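Side-chain contacts in halogenase PltM (Pseudomonas fluorescens, PDB 6BZN), which halogenates phenolic substrates with chloride, bromide or iodide, probably as an FAD-dependent enzyme of the tryptophan halogenase type: residues K185-I190 with N375-E380; V26-S31 with A36-V41. One frame throughout, in Å; residues are numbered along the deposited sequence.

Contact 1 (K185-I190 with N375-E380); sequences KAAFII and NRWQRE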
ATOM      1  N   LYS A 185     -23.996  12.169  16.996  1.00 19.52           N
ATOM      2  CA  LYS A 185     -23.407  11.499  18.144  1.00 20.68           C
ATOM      3  C   LYS A 185     -23.208  10.014  17.852  1.00 19.27           C
ATOM      4  O   LYS A 185     -23.992   9.401  17.121  1.00 19.55           O
ATOM      5  CB  LYS A 185     -24.278  11.683  19.392  1.00 23.44           C
ATOM      6  CG  LYS A 185     -24.479  13.136  19.826  1.00 26.50           C
ATOM      7  CD  LYS A 185     -25.393  13.248  21.049  1.00 29.35           C
ATOM      8  CE  LYS A 185     -24.729  12.664  22.297  1.00 31.97           C
ATOM      9  NZ  LYS A 185     -25.343  13.112  23.587  1.00 34.62           N
ATOM     10  N   ALA A 186     -22.143   9.446  18.406  1.00 17.27           N
ATOM     11  CA  ALA A 186     -21.880   8.026  18.274  1.00 16.51           C
ATOM     12  C   ALA A 186     -21.126   7.468  19.469  1.00 16.17           C
ATOM     13  O   ALA A 186     -20.637   8.222  20.328  1.00 16.49           O
ATOM     14  CB  ALA A 186     -21.115   7.739  16.993  1.00 16.70           C
ATOM     15  N   ALA A 187     -21.055   6.147  19.528  1.00 14.81           N
ATOM     16  CA  ALA A 187     -20.261   5.485  20.558  1.00 15.28           C
ATOM     17  C   ALA A 187     -18.759   5.538  20.265  1.00 15.22           C
ATOM     18  O   ALA A 187     -17.952   5.440  21.197  1.00 15.26           O
ATOM     19  CB  ALA A 187     -20.707   4.045  20.737  1.00 15.64           C
ATOM     20  N   PHE A 188     -18.387   5.687  18.991  1.00 14.50           N
ATOM     21  CA  PHE A 188     -17.000   5.474  18.550  1.00 14.44           C
ATOM     22  C   PHE A 188     -16.767   6.182  17.218  1.00 13.86           C
ATOM     23  O   PHE A 188     -17.688   6.275  16.391  1.00 14.28           O
ATOM     24  CB  PHE A 188     -16.774   3.981  18.364  1.00 14.30           C
ATOM     25  CG  PHE A 188     -15.328   3.548  18.340  1.00 14.21           C
ATOM     26  CD1 PHE A 188     -14.571   3.546  19.498  1.00 14.57           C
ATOM     27  CD2 PHE A 188     -14.754   3.059  17.171  1.00 14.33           C
ATOM     28  CE1 PHE A 188     -13.253   3.102  19.498  1.00 14.37           C
ATOM     29  CE2 PHE A 188     -13.445   2.596  17.159  1.00 14.14           C
ATOM     30  CZ  PHE A 188     -12.689   2.621  18.321  1.00 14.38           C
ATOM     31  N   ILE A 189     -15.551   6.673  17.017  1.00 13.39           N
ATOM     32  CA  ILE A 189     -15.196   7.353  15.760  1.00 13.10           C
ATOM     33  C   ILE A 189     -13.952   6.701  15.144  1.00 12.88           C
ATOM     34  O   ILE A 189     -12.967   6.453  15.829  1.00 12.42           O
ATOM     35  CB  ILE A 189     -15.067   8.890  15.932  1.00 13.43           C
ATOM     36  CG1 ILE A 189     -14.860   9.573  14.578  1.00 13.97           C
ATOM     37  CG2 ILE A 189     -13.959   9.309  16.896  1.00 13.58           C
ATOM     38  CD1 ILE A 189     -15.282  11.038  14.580  1.00 13.92           C
ATOM     39  N   ILE A 190     -14.038   6.386  13.857  1.00 12.23           N
ATOM     40  CA  ILE A 190     -12.923   5.810  13.103  1.00 12.75           C
ATOM     41  C   ILE A 190     -12.447   6.842  12.094  1.00 12.67           C
ATOM     42  O   ILE A 190     -13.233   7.318  11.280  1.00 12.46           O
ATOM     43  CB  ILE A 190     -13.337   4.517  12.387  1.00 12.63           C
ATOM     44  CG1 ILE A 190     -13.730   3.481  13.432  1.00 12.81           C
ATOM     45  CG2 ILE A 190     -12.201   3.970  11.515  1.00 12.82           C
ATOM     46  CD1 ILE A 190     -14.423   2.264  12.866  1.00 12.69           C
ATOM     47  N   ASN A 375     -21.220  -2.907  25.129  1.00 25.90           N
ATOM     48  CA  ASN A 375     -21.175  -1.518  25.586  1.00 27.68           C
ATOM     49  C   ASN A 375     -19.974  -1.227  26.503  1.00 28.43           C
ATOM     50  O   ASN A 375     -20.108  -0.610  27.564  1.00 29.39           O
ATOM     51  CB  ASN A 375     -22.502  -1.122  26.259  1.00 30.17           C
ATOM     52  CG  ASN A 375     -22.603   0.377  26.542  1.00 32.06           C
ATOM     53  OD1 ASN A 375     -22.197   1.220  25.732  1.00 34.20           O
ATOM     54  ND2 ASN A 375     -23.145   0.713  27.705  1.00 35.64           N
ATOM     55  N   ARG A 376     -18.805  -1.693  26.080  1.00 26.91           N
ATOM     56  CA  ARG A 376     -17.554  -1.414  26.765  1.00 28.17           C
ATOM     57  C   ARG A 376     -16.627  -0.747  25.767  1.00 24.73           C
ATOM     58  O   ARG A 376     -16.371  -1.297  24.697  1.00 23.38           O
ATOM     59  CB  ARG A 376     -16.931  -2.707  27.294  1.00 32.13           C
ATOM     60  CG  ARG A 376     -17.680  -3.302  28.479  1.00 36.93           C
ATOM     61  CD  ARG A 376     -17.476  -4.810  28.596  1.00 42.45           C
ATOM     62  NE  ARG A 376     -16.059  -5.188  28.685  1.00 48.64           N
ATOM     63  CZ  ARG A 376     -15.294  -5.671  27.694  1.00 53.82           C
ATOM     64  NH1 ARG A 376     -15.766  -5.876  26.457  1.00 57.06           N
ATOM     65  NH2 ARG A 376     -14.018  -5.960  27.945  1.00 54.69           N
ATOM     66  N   TRP A 377     -16.147   0.437  26.119  1.00 22.09           N
ATOM     67  CA  TRP A 377     -15.319   1.247  25.232  1.00 21.11           C
ATOM     68  C   TRP A 377     -14.073   1.713  25.968  1.00 20.98           C
ATOM     69  O   TRP A 377     -14.037   2.795  26.566  1.00 20.65           O
ATOM     70  CB  TRP A 377     -16.140   2.417  24.712  1.00 20.36           C
ATOM     71  CG  TRP A 377     -17.322   1.974  23.905  1.00 19.63           C
ATOM     72  CD1 TRP A 377     -18.611   1.838  24.336  1.00 20.00           C
ATOM     73  CD2 TRP A 377     -17.317   1.588  22.531  1.00 19.80           C
ATOM     74  NE1 TRP A 377     -19.414   1.412  23.306  1.00 19.63           N
ATOM     75  CE2 TRP A 377     -18.645   1.247  22.186  1.00 19.99           C
ATOM     76  CE3 TRP A 377     -16.325   1.509  21.551  1.00 19.38           C
ATOM     77  CZ2 TRP A 377     -19.001   0.831  20.900  1.00 19.34           C
ATOM     78  CZ3 TRP A 377     -16.684   1.087  20.265  1.00 19.11           C
ATOM     79  CH2 TRP A 377     -18.004   0.759  19.954  1.00 19.50           C
ATOM     80  N   GLN A 378     -13.052   0.866  25.926  1.00 21.59           N
ATOM     81  CA  GLN A 378     -11.782   1.123  26.597  1.00 21.94           C
ATOM     82  C   GLN A 378     -10.618   0.882  25.637  1.00 20.22           C
ATOM     83  O   GLN A 378     -10.635  -0.087  24.859  1.00 19.46           O
ATOM     84  CB  GLN A 378     -11.637   0.208  27.811  1.00 24.30           C
ATOM     85  CG  GLN A 378     -12.702   0.422  28.889  1.00 27.49           C
ATOM     86  CD  GLN A 378     -12.492   1.721  29.654  1.00 30.06           C
ATOM     87  OE1 GLN A 378     -11.440   1.921  30.251  1.00 34.56           O
ATOM     88  NE2 GLN A 378     -13.482   2.606  29.639  1.00 32.29           N
ATOM     89  N   ARG A 379      -9.610   1.744  25.725  1.00 19.10           N
ATOM     90  CA  ARG A 379      -8.413   1.670  24.883  1.00 18.59           C
ATOM     91  C   ARG A 379      -7.837   0.257  24.797  1.00 19.42           C
ATOM     92  O   ARG A 379      -7.481  -0.206  23.708  1.00 17.65           O
ATOM     93  CB  ARG A 379      -7.346   2.638  25.406  1.00 18.34           C
ATOM     94  CG  ARG A 379      -5.956   2.479  24.792  1.00 18.86           C
ATOM     95  CD  ARG A 379      -5.000   3.586  25.208  1.00 18.41           C
ATOM     96  NE  ARG A 379      -3.613   3.135  25.084  1.00 18.13           N
ATOM     97  CZ  ARG A 379      -2.919   3.099  23.943  1.00 18.17           C
ATOM     98  NH1 ARG A 379      -3.451   3.505  22.786  1.00 17.46           N
ATOM     99  NH2 ARG A 379      -1.676   2.658  23.955  1.00 18.25           N
ATOM    100  N   GLU A 380      -7.731  -0.422  25.941  1.00 20.34           N
ATOM    101  CA  GLU A 380      -7.093  -1.737  25.983  1.00 22.89           C
ATOM    102  C   GLU A 380      -7.766  -2.778  25.072  1.00 20.29           C
ATOM    103  O   GLU A 380      -7.095  -3.674  24.573  1.00 19.43           O
ATOM    104  CB  GLU A 380      -6.984  -2.256  27.435  1.00 26.70           C
ATOM    105  CG  GLU A 380      -5.995  -3.410  27.646  1.00 32.38           C
ATOM    106  CD  GLU A 380      -4.513  -3.063  27.416  1.00 36.62           C
ATOM    107  OE1 GLU A 380      -4.149  -1.871  27.240  1.00 41.41           O
ATOM    108  OE2 GLU A 380      -3.693  -4.011  27.413  1.00 40.96           O
TER
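A187 sits at the corner where the chain leaves strand 181-186 for strand 188-191, and its methyl rests on the indole of W377. CB hangs 3.4 Å above the indole plane, offset toward the rim, with CZ2 its nearest atom at 3.6 Å. The carbonyl of the same residue leans over the same face: A187 O is 4.1 Å from W377 CD2 and takes a hydrogen bond from R335 NH1, so its polarity is met outside the apolar patch. F188 follows, reaching the benzene end of the indole. CG stands anti to the backbone N (chi1 -162°), which brings the phenyl obliquely against W377, with F188 CD1 3.3 Å from W377 CZ3. F188 CB closes in behind it, 3.5 Å from the same CZ3. The two six-membered rings are inclined by 29° with centroids 5.0 Å apart; they are slid so far that they hardly overlap. F188 also meets F382 and V368, while A371 and A372 of helix 352-374 touch W377. An alanine in place of W377 would probably leave the A187 methyl and the F188 phenyl without their shared apolar partner and open a gap between the strand corner and the loop. The contact thus seats the loop after helix 352-374 on the junction between a parallel sheet and a three-stranded antiparallel one, a pairing of sheets characteristic of the FAD-binding fold of flavin-dependent monooxygenases and halogenases.

Contact 2 (V26-S31 with A36-V41); sequences VIIIGS and ALTGAV
I28 meets T38 and G39 where strand 24-29 lies against helix 33-44, the opening strand-turn-helix of a Rossmann-type beta-alpha-beta unit; G30 is the first glycine of what appears to be its GxGxxG sequence. The apolar contact is made by one methyl. With CG1 anti to the carbonyl carbon (chi1 -62°) and the chain extended beyond it, I28 lays CD1 against the helix backbone, 3.5 Å from G39 CA, closer than carbon pairs usually pack. The CG2 methyl of T38 flanks it, 3.8 Å from I28 CD1. G39 has no CB on this side, where one would stand 3.5 Å from I28 CD1, consistent with the close approach of strand and helix. G30 has a different reason: at phi 107° and psi 127° a CB would press on the carbonyl O of I29.

The polar groups look elsewhere. T38 OG1 bonds back to A34 O in its own helix, which leaves CG2 for the strand. S31 turns its CB away from the helix and OG bonds to D53 OD2 and Q160 NE2; D53 is an FAD-binding residue in this protein, consistent with a place at the nucleotide end of the cofactor site. Between the segments themselves the turn makes looser approaches. The CA atoms of S31 and A36 are 5.3 Å apart, and S31 O, hydrogen-bonded to H57 NE2, lies 4.2 Å from the methyl CB of A36.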
ATOM      1  N   VAL A  26     -21.264   4.044  15.176  1.00 14.72           N
ATOM      2  CA  VAL A  26     -19.944   4.458  14.716  1.00 14.14           C
ATOM      3  C   VAL A  26     -20.035   5.582  13.677  1.00 13.39           C
ATOM      4  O   VAL A  26     -20.856   5.528  12.757  1.00 13.28           O
ATOM      5  CB  VAL A  26     -19.162   3.270  14.107  1.00 14.33           C
ATOM      6  CG1 VAL A  26     -17.736   3.674  13.747  1.00 14.67           C
ATOM      7  CG2 VAL A  26     -19.140   2.090  15.063  1.00 14.94           C
ATOM      8  N   ILE A  27     -19.187   6.591  13.840  1.00 13.09           N
ATOM      9  CA  ILE A  27     -18.929   7.592  12.814  1.00 12.74           C
ATOM     10  C   ILE A  27     -17.584   7.264  12.173  1.00 12.51           C
ATOM     11  O   ILE A  27     -16.602   6.936  12.867  1.00 12.33           O
ATOM     12  CB  ILE A  27     -18.960   9.021  13.389  1.00 13.19           C
ATOM     13  CG1 ILE A  27     -20.405   9.395  13.722  1.00 13.49           C
ATOM     14  CG2 ILE A  27     -18.405  10.036  12.399  1.00 13.45           C
ATOM     15  CD1 ILE A  27     -20.550  10.554  14.685  1.00 14.13           C
ATOM     16  N   ILE A  28     -17.548   7.327  10.845  1.00 11.73           N
ATOM     17  CA  ILE A  28     -16.340   7.076  10.068  1.00 11.52           C
ATOM     18  C   ILE A  28     -16.024   8.342   9.281  1.00 12.04           C
ATOM     19  O   ILE A  28     -16.870   8.815   8.533  1.00 11.87           O
ATOM     20  CB  ILE A  28     -16.524   5.901   9.096  1.00 11.72           C
ATOM     21  CG1 ILE A  28     -16.806   4.613   9.875  1.00 12.03           C
ATOM     22  CG2 ILE A  28     -15.265   5.684   8.255  1.00 11.59           C
ATOM     23  CD1 ILE A  28     -17.223   3.449   9.014  1.00 12.65           C
ATOM     24  N   ILE A  29     -14.828   8.891   9.469  1.00 12.79           N
ATOM     25  CA  ILE A  29     -14.366  10.036   8.692  1.00 13.67           C
ATOM     26  C   ILE A  29     -13.616   9.501   7.470  1.00 13.99           C
ATOM     27  O   ILE A  29     -12.628   8.786   7.619  1.00 14.16           O
ATOM     28  CB  ILE A  29     -13.441  10.967   9.496  1.00 15.30           C
ATOM     29  CG1 ILE A  29     -14.102  11.418  10.808  1.00 16.32           C
ATOM     30  CG2 ILE A  29     -13.106  12.214   8.682  1.00 15.40           C
ATOM     31  CD1 ILE A  29     -13.079  11.864  11.825  1.00 17.76           C
ATOM     32  N   GLY A  30     -14.083   9.865   6.273  1.00 13.87           N
ATOM     33  CA  GLY A  30     -13.479   9.450   5.003  1.00 14.29           C
ATOM     34  C   GLY A  30     -14.322   8.409   4.279  1.00 14.53           C
ATOM     35  O   GLY A  30     -14.687   7.381   4.854  1.00 14.59           O
ATOM     36  N   SER A  31     -14.640   8.664   3.015  1.00 14.64           N
ATOM     37  CA  SER A  31     -15.502   7.783   2.250  1.00 14.63           C
ATOM     38  C   SER A  31     -14.728   7.125   1.106  1.00 15.18           C
ATOM     39  O   SER A  31     -15.354   6.651   0.152  1.00 15.81           O
ATOM     40  CB  SER A  31     -16.693   8.567   1.692  1.00 15.45           C
ATOM     41  OG  SER A  31     -16.263   9.534   0.734  1.00 16.61           O
ATOM     42  N   ALA A  36     -15.182   3.272   3.359  1.00 11.65           N
ATOM     43  CA  ALA A  36     -16.294   2.556   2.761  1.00 11.58           C
ATOM     44  C   ALA A  36     -16.333   1.083   3.170  1.00 11.76           C
ATOM     45  O   ALA A  36     -17.390   0.565   3.509  1.00 11.02           O
ATOM     46  CB  ALA A  36     -16.240   2.662   1.255  1.00 11.83           C
ATOM     47  N   LEU A  37     -15.196   0.396   3.108  1.00 11.78           N
ATOM     48  CA  LEU A  37     -15.183  -1.017   3.491  1.00 12.57           C
ATOM     49  C   LEU A  37     -15.438  -1.213   4.982  1.00 12.40           C
ATOM     50  O   LEU A  37     -16.157  -2.144   5.366  1.00 12.97           O
ATOM     51  CB  LEU A  37     -13.879  -1.695   3.086  1.00 13.53           C
ATOM     52  CG  LEU A  37     -13.645  -1.771   1.584  1.00 14.48           C
ATOM     53  CD1 LEU A  37     -12.302  -2.457   1.346  1.00 16.09           C
ATOM     54  CD2 LEU A  37     -14.756  -2.502   0.857  1.00 15.52           C
ATOM     55  N   THR A  38     -14.840  -0.357   5.806  1.00 11.94           N
ATOM     56  CA  THR A  38     -15.134  -0.321   7.233  1.00 11.87           C
ATOM     57  C   THR A  38     -16.630  -0.144   7.476  1.00 12.03           C
ATOM     58  O   THR A  38     -17.233  -0.895   8.258  1.00 12.17           O
ATOM     59  CB  THR A  38     -14.327   0.776   7.947  1.00 11.46           C
ATOM     60  OG1 THR A  38     -12.930   0.580   7.674  1.00 11.37           O
ATOM     61  CG2 THR A  38     -14.574   0.736   9.437  1.00 11.41           C
ATOM     62  N   GLY A  39     -17.238   0.806   6.777  1.00 12.18           N
ATOM     63  CA  GLY A  39     -18.661   1.076   6.963  1.00 12.28           C
ATOM     64  C   GLY A  39     -19.521  -0.083   6.512  1.00 12.63           C
ATOM     65  O   GLY A  39     -20.522  -0.405   7.157  1.00 12.51           O
ATOM     66  N   ALA A  40     -19.126  -0.724   5.413  1.00 12.45           N
ATOM     67  CA  ALA A  40     -19.889  -1.835   4.902  1.00 12.74           C
ATOM     68  C   ALA A  40     -19.906  -3.002   5.882  1.00 12.87           C
ATOM     69  O   ALA A  40     -20.967  -3.539   6.176  1.00 13.58           O
ATOM     70  CB  ALA A  40     -19.347  -2.284   3.568  1.00 12.69           C
ATOM     71  N   VAL A  41     -18.741  -3.387   6.392  1.00 12.83           N
ATOM     72  CA  VAL A  41     -18.659  -4.563   7.266  1.00 13.14           C
ATOM     73  C   VAL A  41     -19.365  -4.343   8.610  1.00 13.69           C
ATOM     74  O   VAL A  41     -19.992  -5.271   9.136  1.00 13.82           O
ATOM     75  CB  VAL A  41     -17.209  -5.101   7.473  1.00 13.38           C
ATOM     76  CG1 VAL A  41     -16.564  -5.462   6.145  1.00 13.65           C
ATOM     77  CG2 VAL A  41     -16.321  -4.128   8.232  1.00 13.85           C
TER

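How the contacts relate
Contacts 1 and 2 have centres about 14 Å apart and share the parallel sheet, in which strands 188-191 and 24-29 are neighbours. Two probable hydrogen bonds join them: I190 N to I27 O at 2.8 Å and I190 O to I29 N at 2.9 Å. Beside these, I189 CD1 packs 3.6 Å from I29 CD1. The contacts lie near different sites. In contact 1 the A187 side chain is about 8 Å from a bound calcium ion and about 5 Å from that of D25, a calcium-binding residue; in contact 2 the S31 side chain lies about 4 Å from that of R59, which binds FAD, although no cofactor occupies this model.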